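Local coordinates for protein lantibiotic dehydratase (PDB 5EHK) that probably uses glutamyl-tRNA to glutamylate serines and threonines of the NAI-107 precursor peptide and then eliminates glutamate to dehydrate them, at residues T203-R208 with D430-L435; R404-Y409 with G436-Y441; G529-G534 with Q660-P665. All blocks are in the same frame, centred on the assembly; numbering follows the deposited sequence.

Contact 1 (T203-R208 with D430-L435); sequences TVRGDR and DDTRGL
Arg-205 and Asp-430 form the salt bridge that joins these segments, NH2 of the arginine lying 2.5 Å from OD1 of the aspartate. The side chains come from opposite directions and their flat groups are 27° apart. Arg-205 gets there by an extended chain from CG to NE, which brings the guanidinium across to the 430-435 loop. Thr-203 OG1 sits over one face of the same guanidinium, toward its rim.

The other carboxylate oxygen works within its own loop. Asp-430 OD2 accepts from Arg-433 N at 2.6 Å through its anti lone pair, an Asx motif, and takes a weak bond from Thr-432 N. With CG anti to the backbone N (chi1 -173°), the carboxylate can serve both its own backbone turn and the arginine.

A second polar approach brings Arg-433 NH1 to 3.2 Å from Val-204 O, with the oxygen in the guanidinium plane at its edge.

Backbone bonds of 2.9 Å between Arg-205 N and Arg-208 O, and between Arg-208 N and Arg-205 O, close a type II' turn of the hairpin. The second subunit meets the same surface: its Arg-829 forms a salt bridge with Asp-431, and its Asn-830 packs on Arg-205. One carboxylate ties hairpin to loop at the dimer interface, where Asp-430 and Asp-431 probably offset the closely spaced like charges of Arg-205 and Arg-829 of the second subunit.

Contact 2 (R404-Y409 with G436-Y441); sequences RALRRY and GPPAGY
Pro-438 is the bump of this contact, and the ring of Tyr-409 is the surface it presses on. Its CG stands over the centre of one tyrosine face, 3.6 Å from the centroid and 13° off the ring normal, a CH-pi contact. Pro-438 CB reaches the near rim of that ring, 3.5 Å from CD1, and also approaches the carbonyl oxygen of Ala-405. The tyrosine ring is presented to the proline by a chi1 of -156°, which places CG roughly opposite the backbone N at the start of helix 407-417.

Leu-406 closes the hollow beside the proline. The two side chains run side by side in the same direction, and CD2 of the leucine touches CG of Pro-438 at 3.8 Å. The same methyl meets Tyr-441 OH at 3.6 Å, where the leucine and tyrosine side chains cross at about a right angle. Tyr-441 in turn lays a ring face against CD of Pro-438, placing the pyrrolidine between two aromatic rings. The hydroxyl of Tyr-441 is bonded to Glu-654 of helix 647-656.

Polar links border this apolar centre. Tyr-409 OH donates to Gly-436 O at 2.6 Å, with the donor tilted 25° from the carbonyl plane. Near the type II turn of residues 438-441, a water donates to both Ala-405 O (3.0 Å) and Ala-439 O (2.7 Å).

The chemistry therefore joins the first turn of helix 407-417 to the 436-441 loop through a proline held by aromatic and aliphatic surfaces, while the phenol hydroxyl satisfies a buried carbonyl: the bond ties the far end of the Tyr-409 ring to Gly-436 as Pro-438 packs on its face.

Contact 3 (G529-G534 with Q660-P665); sequences GSHHAG and QRLWEP
Trp-663 reaches across to the 529-534 loop with its indole edge. Its CG lies between the backbone N and the carbonyl carbon, which turns the indole toward that loop. NE1 donates a weak hydrogen bond to Ser-530 O, long at 3.4 Å but nearly straight, with an N-H...acceptor angle of 166°. The oxygen lies in the indole plane, as does Gly-529 CA, which abuts the benzo edge 3.7 Å from CZ2. The glycine has no side chain, so its alpha carbon itself meets the indole edge.

Aromatic contact is made by His-531, whose ring crosses that of Trp-663 obliquely. The imidazole and the five-membered indole ring have planes at 61° and centroids 4.9 Å apart. CE1 of His-531 lies 3.6 Å from NE1 of Trp-663. At its edge and in its plane, the imidazole also meets Trp-663 O, 3.5 Å from CE1.

Apolar contact comes from Leu-662. Its CD2 lies over one imidazole face, 4.2 Å from the centroid and 22° off the normal, a CH-pi contact displaced toward the rim. The beta carbon of the leucine also touches His-531 CE1.

Ser-530 is held by polar bonds of its own. Its OG accepts from His-532 N at 3.1 Å, an ST turn, and is bonded as well to Glu-502 of strand 500-508. That strand also supplies Leu-501 and Leu-503, on which Trp-663 packs.

Two loops of the N-terminal dehydratase region are thus joined mainly by ring contacts: His-531 fits between leucine and tryptophan, while the weak indole bond adds direction and gives both the Ser-530 carbonyl and the indole N-H a partner.

Contacts 1 and 2 share one continuous loop, since 430-435 runs directly into 436-441. Their centres lie 19 Å apart, yet they touch: Leu-435 CB is 3.8 Å from Tyr-409 OH, and Asp-431 OD1 is 3.8 Å from Pro-437 CD. The loop thus faces the hairpin and second subunit at one end and helix 407-417 at the other. Contact 3 is separate, its centre 19 Å from that of contact 2, with nearest atoms about 6 Å apart; helix 647-656, which packs on contact 2, leads toward its 660-665 segment. Contacts 1 and 3 are 34 Å apart between centres. All three belong to the N-terminal dehydratase region of the chain.

Contact 1 (T203-R208 with D430-L435)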
loop_
_atom_site.group_PDB
_atom_site.type_symbol
_atom_site.label_atom_id
_atom_site.label_comp_id
_atom_site.label_asym_id
_atom_site.label_seq_id
_atom_site.Cartn_x
_atom_site.Cartn_y
_atom_site.Cartn_z
ATOM N N THR A 203 12.600 29.346 -9.170
ATOM C CA THR A 203 12.426 28.517 -10.350
ATOM C C THR A 203 11.584 29.318 -11.340
ATOM O O THR A 203 10.623 30.005 -10.943
ATOM C CB THR A 203 11.823 27.110 -10.024
ATOM O OG1 THR A 203 10.692 26.851 -10.871
ATOM C CG2 THR A 203 11.416 26.986 -8.534
ATOM N N VAL A 204 12.003 29.271 -12.607
ATOM C CA VAL A 204 11.366 29.984 -13.719
ATOM C C VAL A 204 10.210 29.224 -14.363
ATOM O O VAL A 204 10.404 28.146 -14.911
ATOM C CB VAL A 204 12.390 30.235 -14.826
ATOM C CG1 VAL A 204 11.728 30.850 -16.043
ATOM C CG2 VAL A 204 13.489 31.109 -14.314
ATOM N N ARG A 205 9.011 29.788 -14.336
ATOM C CA ARG A 205 7.883 29.137 -14.998
ATOM C C ARG A 205 7.229 30.077 -15.995
ATOM O O ARG A 205 6.533 31.020 -15.610
ATOM C CB ARG A 205 6.859 28.655 -13.987
ATOM C CG ARG A 205 7.322 27.446 -13.234
ATOM C CD ARG A 205 6.320 26.990 -12.194
ATOM N NE ARG A 205 6.709 25.672 -11.744
ATOM C CZ ARG A 205 7.220 25.423 -10.541
ATOM N NH1 ARG A 205 7.361 26.405 -9.657
ATOM N NH2 ARG A 205 7.565 24.182 -10.210
ATOM N N GLY A 206 7.471 29.820 -17.276
ATOM C CA GLY A 206 6.917 30.633 -18.341
ATOM C C GLY A 206 7.526 32.016 -18.294
ATOM O O GLY A 206 8.736 32.160 -18.420
ATOM N N ASP A 207 6.684 33.020 -18.066
ATOM C CA ASP A 207 7.116 34.407 -17.936
ATOM C C ASP A 207 7.098 34.865 -16.483
ATOM O O ASP A 207 7.192 36.058 -16.199
ATOM C CB ASP A 207 6.166 35.307 -18.700
ATOM C CG ASP A 207 4.764 35.239 -18.141
ATOM O OD1 ASP A 207 4.279 34.096 -17.922
ATOM O OD2 ASP A 207 4.175 36.312 -17.870
ATOM N N ARG A 208 6.970 33.918 -15.563
ATOM C CA ARG A 208 6.947 34.246 -14.143
ATOM C C ARG A 208 8.161 33.682 -13.427
ATOM O O ARG A 208 8.713 32.631 -13.813
ATOM C CB ARG A 208 5.704 33.676 -13.480
ATOM C CG ARG A 208 4.400 34.053 -14.145
ATOM C CD ARG A 208 3.321 34.263 -13.102
ATOM N NE ARG A 208 2.705 35.555 -13.355
ATOM C CZ ARG A 208 2.412 36.450 -12.423
ATOM N NH1 ARG A 208 2.650 36.193 -11.145
ATOM N NH2 ARG A 208 1.865 37.604 -12.787
ATOM N N ASP A 430 11.732 19.836 -9.375
ATOM C CA ASP A 430 10.592 20.502 -9.991
ATOM C C ASP A 430 9.470 19.540 -10.417
ATOM O O ASP A 430 9.714 18.552 -11.102
ATOM C CB ASP A 430 11.061 21.301 -11.197
ATOM C CG ASP A 430 9.970 22.139 -11.785
ATOM O OD1 ASP A 430 9.636 23.170 -11.167
ATOM O OD2 ASP A 430 9.442 21.778 -12.855
ATOM N N ASP A 431 8.248 19.843 -9.991
ATOM C CA ASP A 431 7.057 19.060 -10.322
ATOM C C ASP A 431 6.850 18.896 -11.819
ATOM O O ASP A 431 6.452 17.836 -12.283
ATOM C CB ASP A 431 5.834 19.748 -9.754
ATOM C CG ASP A 431 5.624 19.434 -8.306
ATOM O OD1 ASP A 431 5.684 18.232 -7.947
ATOM O OD2 ASP A 431 5.401 20.385 -7.526
ATOM N N THR A 432 7.118 19.957 -12.565
ATOM C CA THR A 432 6.852 19.974 -13.983
ATOM C C THR A 432 7.969 19.382 -14.822
ATOM O O THR A 432 7.709 18.615 -15.763
ATOM C CB THR A 432 6.552 21.381 -14.470
ATOM O OG1 THR A 432 5.564 21.988 -13.618
ATOM C CG2 THR A 432 6.050 21.324 -15.867
ATOM N N ARG A 433 9.206 19.772 -14.531
ATOM C CA ARG A 433 10.335 19.360 -15.357
ATOM C C ARG A 433 10.998 18.079 -14.890
ATOM O O ARG A 433 11.692 17.401 -15.668
ATOM C CB ARG A 433 11.368 20.467 -15.451
ATOM C CG ARG A 433 10.795 21.807 -15.792
ATOM C CD ARG A 433 11.885 22.831 -15.844
ATOM N NE ARG A 433 12.080 23.382 -17.168
ATOM C CZ ARG A 433 11.891 24.675 -17.449
ATOM N NH1 ARG A 433 11.485 25.535 -16.496
ATOM N NH2 ARG A 433 12.103 25.101 -18.695
ATOM N N GLY A 434 10.798 17.751 -13.615
ATOM C CA GLY A 434 11.444 16.593 -13.033
ATOM C C GLY A 434 10.534 15.555 -12.408
ATOM O O GLY A 434 9.417 15.299 -12.873
ATOM N N LEU A 435 11.067 14.911 -11.369
ATOM C CA LEU A 435 10.372 13.909 -10.586
ATOM C C LEU A 435 9.506 14.628 -9.560
ATOM O O LEU A 435 8.469 14.118 -9.129
ATOM C CB LEU A 435 11.408 13.070 -9.851
ATOM C CG LEU A 435 11.674 11.601 -10.186
ATOM C CD1 LEU A 435 11.586 11.332 -11.662
ATOM C CD2 LEU A 435 13.044 11.191 -9.657
#

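Contact 2 (R404-Y409 with G436-Y441)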
loop_
_atom_site.group_PDB
_atom_site.type_symbol
_atom_site.label_atom_id
_atom_site.label_comp_id
_atom_site.label_asym_id
_atom_site.label_seq_id
_atom_site.Cartn_x
_atom_site.Cartn_y
_atom_site.Cartn_z
ATOM N N ARG A 404 15.422 5.777 4.184
ATOM C CA ARG A 404 14.280 5.101 3.599
ATOM C C ARG A 404 13.493 6.065 2.709
ATOM O O ARG A 404 12.925 5.655 1.711
ATOM C CB ARG A 404 13.377 4.529 4.691
ATOM C CG ARG A 404 12.331 3.602 4.136
ATOM C CD ARG A 404 11.390 3.069 5.190
ATOM N NE ARG A 404 10.335 2.241 4.598
ATOM C CZ ARG A 404 9.139 2.702 4.233
ATOM N NH1 ARG A 404 8.841 3.990 4.371
ATOM N NH2 ARG A 404 8.238 1.879 3.720
ATOM N N ALA A 405 13.466 7.342 3.067
ATOM C CA ALA A 405 12.791 8.366 2.262
ATOM C C ALA A 405 13.235 8.561 0.794
ATOM O O ALA A 405 12.601 9.310 0.060
ATOM C CB ALA A 405 12.836 9.705 2.978
ATOM N N LEU A 406 14.328 7.942 0.366
ATOM C CA LEU A 406 14.801 8.160 -0.985
ATOM C C LEU A 406 14.905 6.856 -1.691
ATOM O O LEU A 406 15.543 6.785 -2.735
ATOM C CB LEU A 406 16.180 8.824 -1.027
ATOM C CG LEU A 406 16.460 10.247 -0.547
ATOM C CD1 LEU A 406 17.910 10.643 -0.898
ATOM C CD2 LEU A 406 15.450 11.266 -1.106
ATOM N N ARG A 407 14.338 5.799 -1.131
ATOM C CA ARG A 407 14.461 4.508 -1.811
ATOM C C ARG A 407 13.557 4.398 -3.053
ATOM O O ARG A 407 14.006 4.007 -4.137
ATOM C CB ARG A 407 14.268 3.352 -0.840
ATOM C CG ARG A 407 15.258 3.353 0.301
ATOM C CD ARG A 407 16.557 2.609 -0.012
ATOM N NE ARG A 407 17.281 3.069 -1.195
ATOM C CZ ARG A 407 17.919 4.243 -1.311
ATOM N NH1 ARG A 407 17.884 5.151 -0.334
ATOM N NH2 ARG A 407 18.574 4.531 -2.437
ATOM N N ARG A 408 12.292 4.782 -2.912
ATOM C CA ARG A 408 11.401 4.799 -4.066
ATOM C C ARG A 408 11.809 5.888 -5.072
ATOM O O ARG A 408 11.666 5.709 -6.275
ATOM C CB ARG A 408 9.937 4.949 -3.640
ATOM C CG ARG A 408 9.386 3.768 -2.812
ATOM C CD ARG A 408 8.005 4.118 -2.222
ATOM N NE ARG A 408 7.065 4.337 -3.324
ATOM C CZ ARG A 408 6.473 3.357 -4.004
ATOM N NH1 ARG A 408 6.669 2.091 -3.646
ATOM N NH2 ARG A 408 5.674 3.642 -5.020
ATOM N N TYR A 409 12.308 7.017 -4.578
ATOM C CA TYR A 409 12.791 8.100 -5.436
ATOM C C TYR A 409 13.946 7.638 -6.336
ATOM O O TYR A 409 13.973 7.894 -7.535
ATOM C CB TYR A 409 13.266 9.232 -4.551
ATOM C CG TYR A 409 13.274 10.597 -5.186
ATOM C CD1 TYR A 409 12.095 11.243 -5.482
ATOM C CD2 TYR A 409 14.460 11.254 -5.434
ATOM C CE1 TYR A 409 12.094 12.502 -6.032
ATOM C CE2 TYR A 409 14.475 12.508 -5.960
ATOM C CZ TYR A 409 13.288 13.136 -6.272
ATOM O OH TYR A 409 13.290 14.401 -6.833
ATOM N N GLY A 436 9.908 15.843 -9.206
ATOM C CA GLY A 436 9.299 16.542 -8.093
ATOM C C GLY A 436 9.965 16.065 -6.815
ATOM O O GLY A 436 10.859 15.217 -6.852
ATOM N N PRO A 437 9.547 16.610 -5.669
ATOM C CA PRO A 437 10.100 16.191 -4.381
ATOM C C PRO A 437 9.642 14.784 -4.031
ATOM O O PRO A 437 8.587 14.360 -4.486
ATOM C CB PRO A 437 9.491 17.198 -3.420
ATOM C CG PRO A 437 8.222 17.563 -4.043
ATOM C CD PRO A 437 8.464 17.587 -5.507
ATOM N N PRO A 438 10.434 14.054 -3.243
ATOM C CA PRO A 438 10.072 12.679 -2.888
ATOM C C PRO A 438 8.885 12.680 -1.932
ATOM O O PRO A 438 8.656 13.686 -1.240
ATOM C CB PRO A 438 11.324 12.163 -2.164
ATOM C CG PRO A 438 12.389 13.108 -2.501
ATOM C CD PRO A 438 11.724 14.433 -2.661
ATOM N N ALA A 439 8.167 11.562 -1.882
ATOM C CA ALA A 439 7.014 11.442 -1.013
ATOM C C ALA A 439 7.353 11.937 0.384
ATOM O O ALA A 439 8.389 11.584 0.965
ATOM C CB ALA A 439 6.542 10.010 -0.978
ATOM N N GLY A 440 6.518 12.825 0.892
ATOM C CA GLY A 440 6.625 13.217 2.274
ATOM C C GLY A 440 7.301 14.544 2.477
ATOM O O GLY A 440 7.225 15.099 3.559
ATOM N N TYR A 441 7.975 15.063 1.462
ATOM C CA TYR A 441 8.651 16.336 1.645
ATOM C C TYR A 441 7.623 17.443 1.888
ATOM O O TYR A 441 6.608 17.522 1.204
ATOM C CB TYR A 441 9.564 16.657 0.461
ATOM C CG TYR A 441 10.958 16.024 0.522
ATOM C CD1 TYR A 441 12.089 16.780 0.254
ATOM C CD2 TYR A 441 11.138 14.669 0.822
ATOM C CE1 TYR A 441 13.352 16.228 0.291
ATOM C CE2 TYR A 441 12.405 14.108 0.856
ATOM C CZ TYR A 441 13.505 14.909 0.591
ATOM O OH TYR A 441 14.770 14.400 0.600
HETATM O O HOH W 1 9.660 9.195 0.635
#

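Contact 3 (G529-G534 with Q660-P665)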
loop_
_atom_site.group_PDB
_atom_site.type_symbol
_atom_site.label_atom_id
_atom_site.label_comp_id
_atom_site.label_asym_id
_atom_site.label_seq_id
_atom_site.Cartn_x
_atom_site.Cartn_y
_atom_site.Cartn_z
ATOM N N GLY A 529 19.427 10.145 17.849
ATOM C CA GLY A 529 20.855 10.308 17.649
ATOM C C GLY A 529 21.071 11.115 16.380
ATOM O O GLY A 529 20.117 11.663 15.802
ATOM N N SER A 530 22.311 11.148 15.912
ATOM C CA SER A 530 22.639 11.907 14.729
ATOM C C SER A 530 23.457 11.062 13.751
ATOM O O SER A 530 23.925 9.972 14.104
ATOM C CB SER A 530 23.390 13.166 15.128
ATOM O OG SER A 530 24.766 13.015 14.866
ATOM N N HIS A 531 23.606 11.529 12.514
ATOM C CA HIS A 531 24.440 10.797 11.585
ATOM C C HIS A 531 25.699 11.572 11.224
ATOM O O HIS A 531 26.419 11.219 10.283
ATOM C CB HIS A 531 23.632 10.435 10.352
ATOM C CG HIS A 531 22.577 9.415 10.631
ATOM N ND1 HIS A 531 22.877 8.124 11.024
ATOM C CD2 HIS A 531 21.226 9.504 10.625
ATOM C CE1 HIS A 531 21.753 7.458 11.231
ATOM N NE2 HIS A 531 20.739 8.274 11.003
ATOM N N HIS A 532 26.004 12.591 12.024
ATOM C CA HIS A 532 27.181 13.431 11.792
ATOM C C HIS A 532 27.982 13.724 13.062
ATOM O O HIS A 532 27.471 14.327 14.001
ATOM C CB HIS A 532 26.752 14.756 11.190
ATOM C CG HIS A 532 27.892 15.665 10.878
ATOM N ND1 HIS A 532 28.665 15.522 9.744
ATOM C CD2 HIS A 532 28.416 16.704 11.566
ATOM C CE1 HIS A 532 29.596 16.460 9.732
ATOM N NE2 HIS A 532 29.471 17.186 10.829
ATOM N N ALA A 533 29.232 13.291 13.108
ATOM C CA ALA A 533 30.105 13.642 14.242
ATOM C C ALA A 533 30.241 15.159 14.381
ATOM O O ALA A 533 30.766 15.813 13.477
ATOM C CB ALA A 533 31.466 13.026 14.061
ATOM N N GLY A 534 29.717 15.737 15.459
ATOM C CA GLY A 534 29.784 17.185 15.615
ATOM C C GLY A 534 28.441 17.926 15.540
ATOM O O GLY A 534 28.336 19.104 15.930
ATOM N N GLN A 660 25.410 4.749 2.624
ATOM C CA GLN A 660 25.793 4.380 3.973
ATOM C C GLN A 660 24.672 3.626 4.712
ATOM O O GLN A 660 23.529 4.097 4.779
ATOM C CB GLN A 660 26.137 5.631 4.757
ATOM C CG GLN A 660 27.110 6.575 4.070
ATOM C CD GLN A 660 27.443 7.745 4.966
ATOM O OE1 GLN A 660 27.914 7.549 6.065
ATOM N NE2 GLN A 660 27.091 8.955 4.552
ATOM N N ARG A 661 24.995 2.473 5.288
ATOM C CA ARG A 661 24.038 1.787 6.148
ATOM C C ARG A 661 23.897 2.470 7.525
ATOM O O ARG A 661 24.868 2.613 8.252
ATOM C CB ARG A 661 24.423 0.319 6.294
ATOM C CG ARG A 661 23.564 -0.443 7.268
ATOM C CD ARG A 661 23.770 -1.926 7.121
ATOM N NE ARG A 661 22.779 -2.673 7.884
ATOM C CZ ARG A 661 22.561 -3.980 7.763
ATOM N NH1 ARG A 661 23.264 -4.724 6.900
ATOM N NH2 ARG A 661 21.627 -4.539 8.517
ATOM N N LEU A 662 22.691 2.919 7.862
ATOM C CA LEU A 662 22.507 3.837 8.980
ATOM C C LEU A 662 21.951 3.186 10.231
ATOM O O LEU A 662 20.872 2.620 10.198
ATOM C CB LEU A 662 21.560 4.948 8.567
ATOM C CG LEU A 662 21.832 5.735 7.291
ATOM C CD1 LEU A 662 20.640 6.647 7.082
ATOM C CD2 LEU A 662 23.085 6.550 7.429
ATOM N N TRP A 663 22.658 3.334 11.349
ATOM C CA TRP A 663 22.247 2.744 12.616
ATOM C C TRP A 663 20.890 3.343 13.062
ATOM O O TRP A 663 20.535 4.461 12.674
ATOM C CB TRP A 663 23.328 3.015 13.670
ATOM C CG TRP A 663 23.222 4.397 14.173
ATOM C CD1 TRP A 663 23.685 5.528 13.571
ATOM C CD2 TRP A 663 22.536 4.817 15.355
ATOM N NE1 TRP A 663 23.345 6.635 14.318
ATOM C CE2 TRP A 663 22.635 6.229 15.417
ATOM C CE3 TRP A 663 21.845 4.139 16.367
ATOM C CZ2 TRP A 663 22.072 6.977 16.451
ATOM C CZ3 TRP A 663 21.280 4.877 17.397
ATOM C CH2 TRP A 663 21.401 6.285 17.432
ATOM N N GLU A 664 20.124 2.603 13.863
ATOM C CA GLU A 664 18.889 3.133 14.444
ATOM C C GLU A 664 18.812 2.644 15.861
ATOM O O GLU A 664 19.447 1.650 16.205
ATOM C CB GLU A 664 17.671 2.576 13.722
ATOM C CG GLU A 664 17.622 2.767 12.241
ATOM C CD GLU A 664 16.267 2.400 11.679
ATOM O OE1 GLU A 664 15.518 1.656 12.358
ATOM O OE2 GLU A 664 15.957 2.838 10.551
ATOM N N PRO A 665 17.991 3.292 16.687
ATOM C CA PRO A 665 17.732 2.780 18.034
ATOM C C PRO A 665 17.208 1.357 18.040
ATOM O O PRO A 665 16.823 0.833 17.003
ATOM C CB PRO A 665 16.645 3.707 18.529
ATOM C CG PRO A 665 16.962 4.976 17.897
ATOM C CD PRO A 665 17.441 4.644 16.517
#